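Local coordinates for protein D,D-dipeptidase/D,D-carboxypeptidase (Enterococcus faecalis, PDB 4MUQ) that is a zinc-dependent D,D-peptidase of vancomycin resistance, probably cleaving D-Ala-D-Ala dipeptides and trimming terminal D-Ala from cell-wall precursors, at residues Cys15-Leu27 against Ala101-Ala113. Numbering follows the deposited sequence. Where two conformers were deposited one is given.
With ZN (zinc ion), chain B; PE3 (3,6,9,12,15,18,21,24,27,30,33,36,39-tridecaoxahentetracontane-1,41-diol), chain H; LY0 ((2R)-3-[(R)-[(1R)-1-aminoethyl](hydroxy)phosphoryl]-2-methylpropanoic acid), chain C; 2D8 ((2R)-3-[(R)-[(1S)-1-aminoethyl](hydroxy)phosphoryl]-2-methylpropanoic acid), chain D.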
loop_
_atom_site.group_PDB
_atom_site.type_symbol
_atom_site.label_atom_id
_atom_site.label_comp_id
_atom_site.label_asym_id
_atom_site.label_seq_id
_atom_site.Cartn_x
_atom_site.Cartn_y
_atom_site.Cartn_z
ATOM N N CYS A 15 -3.223 -12.269 1.306
ATOM C CA CYS A 15 -4.282 -11.264 1.184
ATOM C C CYS A 15 -4.147 -10.162 2.234
ATOM O O CYS A 15 -3.673 -10.421 3.335
ATOM C CB CYS A 15 -5.657 -11.919 1.350
ATOM S SG CYS A 15 -6.012 -13.267 0.197
ATOM N N GLY A 16 -4.571 -8.940 1.907
ATOM C CA GLY A 16 -4.664 -7.880 2.906
ATOM C C GLY A 16 -3.976 -6.562 2.570
ATOM O O GLY A 16 -3.226 -6.467 1.584
ATOM N N ASN A 17 -4.213 -5.557 3.411
ATOM C CA ASN A 17 -3.672 -4.212 3.181
ATOM C C ASN A 17 -2.161 -4.110 3.309
ATOM O O ASN A 17 -1.557 -3.155 2.813
ATOM C CB ASN A 17 -4.251 -3.190 4.165
ATOM C CG ASN A 17 -5.706 -2.873 3.918
ATOM O OD1 ASN A 17 -6.244 -3.128 2.843
ATOM N ND2 ASN A 17 -6.347 -2.272 4.918
ATOM N N LEU A 18 -1.552 -5.066 4.011
ATOM C CA LEU A 18 -0.127 -4.974 4.327
ATOM C C LEU A 18 0.766 -5.930 3.541
ATOM O O LEU A 18 1.908 -6.179 3.933
ATOM C CB LEU A 18 0.100 -5.137 5.831
ATOM C CG LEU A 18 -0.335 -3.930 6.662
ATOM C CD1 LEU A 18 -0.498 -4.292 8.127
ATOM C CD2 LEU A 18 0.715 -2.834 6.511
ATOM N N LEU A 19 0.278 -6.440 2.413
ATOM C CA LEU A 19 1.112 -7.303 1.592
ATOM C C LEU A 19 2.386 -6.600 1.171
ATOM O O LEU A 19 2.344 -5.496 0.610
ATOM C CB LEU A 19 0.377 -7.719 0.313
ATOM C CG LEU A 19 -0.907 -8.510 0.519
ATOM C CD1 LEU A 19 -1.560 -8.761 -0.827
ATOM C CD2 LEU A 19 -0.642 -9.833 1.261
ATOM N N LEU A 20 3.521 -7.253 1.379
ATOM C CA LEU A 20 4.761 -6.782 0.785
ATOM C C LEU A 20 4.952 -7.455 -0.570
ATOM O O LEU A 20 5.198 -8.665 -0.641
ATOM C CB LEU A 20 5.945 -7.093 1.699
ATOM C CG LEU A 20 7.310 -6.676 1.142
ATOM C CD1 LEU A 20 7.358 -5.174 0.860
ATOM C CD2 LEU A 20 8.405 -7.048 2.104
ATOM N N VAL A 21 4.811 -6.681 -1.647
ATOM C CA VAL A 21 4.913 -7.197 -3.009
ATOM C C VAL A 21 6.114 -6.533 -3.659
ATOM O O VAL A 21 6.160 -5.305 -3.782
ATOM C CB VAL A 21 3.657 -6.867 -3.835
ATOM C CG1 VAL A 21 3.785 -7.408 -5.260
ATOM C CG2 VAL A 21 2.420 -7.447 -3.160
ATOM N N ASN A 22 7.120 -7.324 -3.999
ATOM C CA ASN A 22 8.341 -6.784 -4.595
ATOM C C ASN A 22 9.039 -7.893 -5.379
ATOM O O ASN A 22 8.449 -8.963 -5.597
ATOM C CB ASN A 22 9.231 -6.091 -3.540
ATOM C CG ASN A 22 9.829 -7.052 -2.526
ATOM O OD1 ASN A 22 9.866 -8.267 -2.740
ATOM N ND2 ASN A 22 10.321 -6.508 -1.429
ATOM N N LYS A 23 10.276 -7.668 -5.810
ATOM C CA LYS A 23 10.974 -8.666 -6.615
ATOM C C LYS A 23 11.092 -9.996 -5.875
ATOM O O LYS A 23 10.985 -11.061 -6.481
ATOM C CB LYS A 23 12.363 -8.174 -7.027
ATOM C CG LYS A 23 13.108 -9.146 -7.930
ATOM C CD LYS A 23 14.522 -8.664 -8.221
ATOM C CE LYS A 23 15.256 -9.638 -9.131
ATOM N NZ LYS A 23 16.707 -9.311 -9.233
ATOM N N ASN A 24 11.288 -9.929 -4.565
ATOM C CA ASN A 24 11.437 -11.124 -3.736
ATOM C C ASN A 24 10.125 -11.851 -3.486
ATOM O O ASN A 24 10.110 -13.072 -3.342
ATOM C CB ASN A 24 12.060 -10.762 -2.388
ATOM C CG ASN A 24 13.473 -10.251 -2.514
ATOM O OD1 ASN A 24 13.895 -9.366 -1.759
ATOM N ND2 ASN A 24 14.216 -10.800 -3.453
ATOM N N TYR A 25 9.031 -11.096 -3.419
ATOM C CA TYR A 25 7.771 -11.630 -2.922
ATOM C C TYR A 25 6.643 -11.319 -3.893
ATOM O O TYR A 25 6.076 -10.226 -3.862
ATOM C CB TYR A 25 7.457 -11.037 -1.545
ATOM C CG TYR A 25 8.589 -11.179 -0.548
ATOM C CD1 TYR A 25 9.017 -12.428 -0.122
ATOM C CD2 TYR A 25 9.229 -10.057 -0.039
ATOM C CE1 TYR A 25 10.058 -12.558 0.788
ATOM C CE2 TYR A 25 10.270 -10.178 0.870
ATOM C CZ TYR A 25 10.684 -11.426 1.262
ATOM O OH TYR A 25 11.707 -11.561 2.181
ATOM N N PRO A 26 6.294 -12.293 -4.735
ATOM C CA PRO A 26 5.285 -12.024 -5.767
ATOM C C PRO A 26 3.860 -11.994 -5.216
ATOM O O PRO A 26 3.585 -12.455 -4.104
ATOM C CB PRO A 26 5.450 -13.211 -6.716
ATOM C CG PRO A 26 5.868 -14.336 -5.811
ATOM C CD PRO A 26 6.818 -13.669 -4.824
ATOM N N LEU A 27 2.955 -11.424 -6.000
ATOM C CA LEU A 27 1.524 -11.554 -5.745
ATOM C C LEU A 27 1.144 -13.003 -6.004
ATOM O O LEU A 27 1.517 -13.573 -7.038
ATOM C CB LEU A 27 0.753 -10.613 -6.680
ATOM C CG LEU A 27 -0.748 -10.400 -6.463
ATOM C CD1 LEU A 27 -1.029 -9.704 -5.139
ATOM C CD2 LEU A 27 -1.313 -9.579 -7.603
ATOM N N ALA A 101 7.927 -2.693 -12.275
ATOM C CA ALA A 101 7.941 -3.973 -11.590
ATOM C C ALA A 101 7.722 -5.141 -12.558
ATOM O O ALA A 101 7.014 -5.012 -13.554
ATOM C CB ALA A 101 6.883 -4.004 -10.494
ATOM N N LEU A 102 8.349 -6.264 -12.271
ATOM C CA LEU A 102 8.050 -7.491 -13.007
ATOM C C LEU A 102 6.556 -7.815 -12.913
ATOM O O LEU A 102 5.915 -7.566 -11.886
ATOM C CB LEU A 102 8.845 -8.654 -12.427
ATOM C CG LEU A 102 10.361 -8.670 -12.631
ATOM C CD1 LEU A 102 11.000 -9.727 -11.725
ATOM C CD2 LEU A 102 10.676 -8.946 -14.082
ATOM N N PRO A 103 5.988 -8.388 -13.980
ATOM C CA PRO A 103 4.623 -8.886 -13.880
ATOM C C PRO A 103 4.493 -9.839 -12.688
ATOM O O PRO A 103 5.363 -10.692 -12.464
ATOM C CB PRO A 103 4.442 -9.630 -15.205
ATOM C CG PRO A 103 5.314 -8.880 -16.143
ATOM C CD PRO A 103 6.535 -8.527 -15.340
ATOM N N ASN A 104 3.395 -9.686 -11.947
ATOM C CA ASN A 104 3.135 -10.402 -10.699
ATOM C C ASN A 104 3.995 -9.949 -9.528
ATOM O O ASN A 104 3.966 -10.566 -8.481
ATOM C CB ASN A 104 3.137 -11.923 -10.869
ATOM C CG ASN A 104 1.844 -12.428 -11.462
ATOM O OD1 ASN A 104 0.814 -11.740 -11.416
ATOM N ND2 ASN A 104 1.891 -13.613 -12.025
ATOM N N HIS A 105 4.728 -8.857 -9.708
ATOM C CA HIS A 105 5.489 -8.264 -8.602
ATOM C C HIS A 105 5.161 -6.789 -8.460
ATOM O O HIS A 105 5.901 -6.045 -7.799
ATOM C CB HIS A 105 7.000 -8.431 -8.825
ATOM C CG HIS A 105 7.441 -9.858 -8.891
ATOM N ND1 HIS A 105 8.084 -10.488 -7.847
ATOM C CD2 HIS A 105 7.306 -10.791 -9.865
ATOM C CE1 HIS A 105 8.348 -11.738 -8.185
ATOM N NE2 HIS A 105 7.883 -11.947 -9.406
ATOM N N SER A 106 4.077 -6.340 -9.094
ATOM C CA SER A 106 3.659 -4.932 -9.031
ATOM C C SER A 106 2.538 -4.713 -8.025
ATOM O O SER A 106 1.538 -5.437 -8.027
ATOM C CB SER A 106 3.145 -4.475 -10.393
ATOM O OG SER A 106 2.576 -3.168 -10.310
ATOM N N GLU A 107 2.700 -3.710 -7.163
ATOM C CA GLU A 107 1.623 -3.283 -6.278
ATOM C C GLU A 107 0.404 -2.840 -7.019
ATOM O O GLU A 107 -0.688 -2.828 -6.455
ATOM C CB GLU A 107 2.042 -2.082 -5.439
ATOM C CG GLU A 107 3.180 -2.331 -4.522
ATOM C CD GLU A 107 3.352 -1.199 -3.536
ATOM O OE1 GLU A 107 3.213 -0.000 -3.920
ATOM O OE2 GLU A 107 3.636 -1.536 -2.387
ATOM N N HIS A 108 0.559 -2.439 -8.280
ATOM C CA HIS A 108 -0.623 -2.004 -9.013
ATOM C C HIS A 108 -1.621 -3.145 -9.221
ATOM O O HIS A 108 -2.816 -2.910 -9.388
ATOM C CB HIS A 108 -0.261 -1.342 -10.348
ATOM C CG HIS A 108 0.263 0.044 -10.188
ATOM N ND1 HIS A 108 -0.558 1.154 -10.163
ATOM C CD2 HIS A 108 1.523 0.500 -10.021
ATOM C CE1 HIS A 108 0.180 2.235 -9.997
ATOM N NE2 HIS A 108 1.450 1.870 -9.912
ATOM N N GLN A 109 -1.127 -4.381 -9.194
ATOM C CA GLN A 109 -1.993 -5.544 -9.357
ATOM C C GLN A 109 -2.810 -5.857 -8.102
ATOM O O GLN A 109 -3.604 -6.777 -8.108
ATOM C CB GLN A 109 -1.184 -6.776 -9.791
ATOM C CG GLN A 109 -0.545 -6.627 -11.181
ATOM C CD GLN A 109 0.360 -7.781 -11.518
ATOM O OE1 GLN A 109 1.583 -7.614 -11.592
ATOM N NE2 GLN A 109 -0.217 -8.966 -11.700
ATOM N N THR A 110 -2.635 -5.072 -7.034
ATOM C CA THR A 110 -3.395 -5.306 -5.793
ATOM C C THR A 110 -4.601 -4.379 -5.626
ATOM O O THR A 110 -5.449 -4.609 -4.769
ATOM C CB THR A 110 -2.544 -5.095 -4.516
ATOM O OG1 THR A 110 -2.179 -3.716 -4.403
ATOM C CG2 THR A 110 -1.290 -5.985 -4.496
ATOM N N GLY A 111 -4.655 -3.299 -6.402
ATOM C CA GLY A 111 -5.674 -2.281 -6.174
ATOM C C GLY A 111 -5.362 -1.319 -5.040
ATOM O O GLY A 111 -6.207 -0.486 -4.703
ATOM N N LEU A 112 -4.168 -1.432 -4.455
ATOM C CA LEU A 112 -3.749 -0.594 -3.325
ATOM C C LEU A 112 -2.797 0.521 -3.723
ATOM O O LEU A 112 -2.441 1.345 -2.889
ATOM C CB LEU A 112 -3.071 -1.463 -2.262
ATOM C CG LEU A 112 -3.908 -2.610 -1.679
ATOM C CD1 LEU A 112 -3.046 -3.465 -0.757
ATOM C CD2 LEU A 112 -5.146 -2.109 -0.926
ATOM N N ALA A 113 -2.374 0.551 -4.987
ATOM C CA ALA A 113 -1.375 1.531 -5.414
ATOM C C ALA A 113 -1.919 2.453 -6.471
ATOM O O ALA A 113 -2.689 2.054 -7.331
ATOM C CB ALA A 113 -0.126 0.827 -5.927
HETATM ZN ZN ZN B . 3.036 3.123 -9.842
HETATM O O43 PE3 H . 17.367 -8.672 -1.979
HETATM C C42 PE3 H . 16.477 -7.567 -2.158
HETATM C C41 PE3 H . 16.863 -6.696 -3.368
HETATM O O40 PE3 H . 15.874 -5.641 -3.442
HETATM C C39 PE3 H . 14.667 -6.391 -3.567
HETATM C C38 PE3 H . 13.337 -5.723 -3.629
HETATM O O37 PE3 H . 12.493 -6.875 -3.730
HETATM P P LY0 C . 5.153 2.450 -11.648
HETATM C C1 LY0 C . 5.366 1.916 -14.212
HETATM N N1 LY0 C . 6.710 3.666 -13.435
HETATM C C2 LY0 C . 5.411 3.135 -13.312
HETATM C C4 LY0 C . 6.456 1.252 -11.247
HETATM C C5 LY0 C . 6.069 0.248 -10.204
HETATM C C6 LY0 C . 5.242 -0.862 -10.833
HETATM C C7 LY0 C . 7.337 -0.282 -9.558
HETATM O O31 LY0 C . 3.800 1.701 -11.626
HETATM O O32 LY0 C . 5.024 3.617 -10.615
HETATM O O61 LY0 C . 4.390 -1.380 -10.130
HETATM O O62 LY0 C . 5.478 -1.209 -11.978
HETATM C C4 2D8 D . 6.458 1.250 -11.237
HETATM C C5 2D8 D . 6.069 0.245 -10.200
HETATM C C6 2D8 D . 5.241 -0.863 -10.833
HETATM C C7 2D8 D . 7.338 -0.284 -9.556
HETATM N N1 2D8 D . 4.636 4.182 -13.572
HETATM P P 2D8 D . 5.158 2.449 -11.642
HETATM C C1 2D8 D . 5.374 1.950 -14.218
HETATM C C2 2D8 D . 5.528 3.133 -13.283
HETATM O O31 2D8 D . 3.806 1.700 -11.645
HETATM O O32 2D8 D . 5.023 3.620 -10.615
HETATM O O61 2D8 D . 4.389 -1.381 -10.130
HETATM O O62 2D8 D . 5.478 -1.209 -11.978
HETATM O O HOH W 1 4.940 -3.834 -1.869
#
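With CG turned beside the backbone N (chi1 -62°), the His105 ring reaches the turn at Asn22-Tyr25, while Leu27, whose CG lies opposite its own N (chi1 -171°), uses its forked end to set CD1 against Thr110 CG2 and CD2 against Gln109 CB at once. His105 ND1 donates to Asn22 O at 2.7 Å, nearly straight at 164°, with the oxygen in the ring plane. That carbonyl also accepts from Tyr25 N on the opposite face of its plane, so two bonds grip it. An imidazole suits the place because its edge bonds while its faces pack: Pro26 CB sits over one, 3.9 Å from the ring centroid in a CH-pi contact, and Leu102 CD1 lies over the other. Next along, Leu27 N donates to Asn104 O at 2.8 Å. The Gln109 amide bonds Asn104 twice, OE1 accepting from its backbone N and NE2 donating to its OD1. Val21's two methyls cover two neighbours, CG1 the His105 carbonyl carbon at 3.5 Å and CG2 the Thr110 CG2 methyl. A water joins Val21 N to Glu107 OE2, which also forms salt bridges with Arg170 and Arg151; OE1 bonds NE2 of the zinc ligand His168, a second-shell role. The loop between strands 3-9 and 35-39 lies against the one carrying zinc-binding His108, which runs from helix 93-99 to strand 113-118 in the antiparallel sheet of this Hedgehog/DD-peptidase fold.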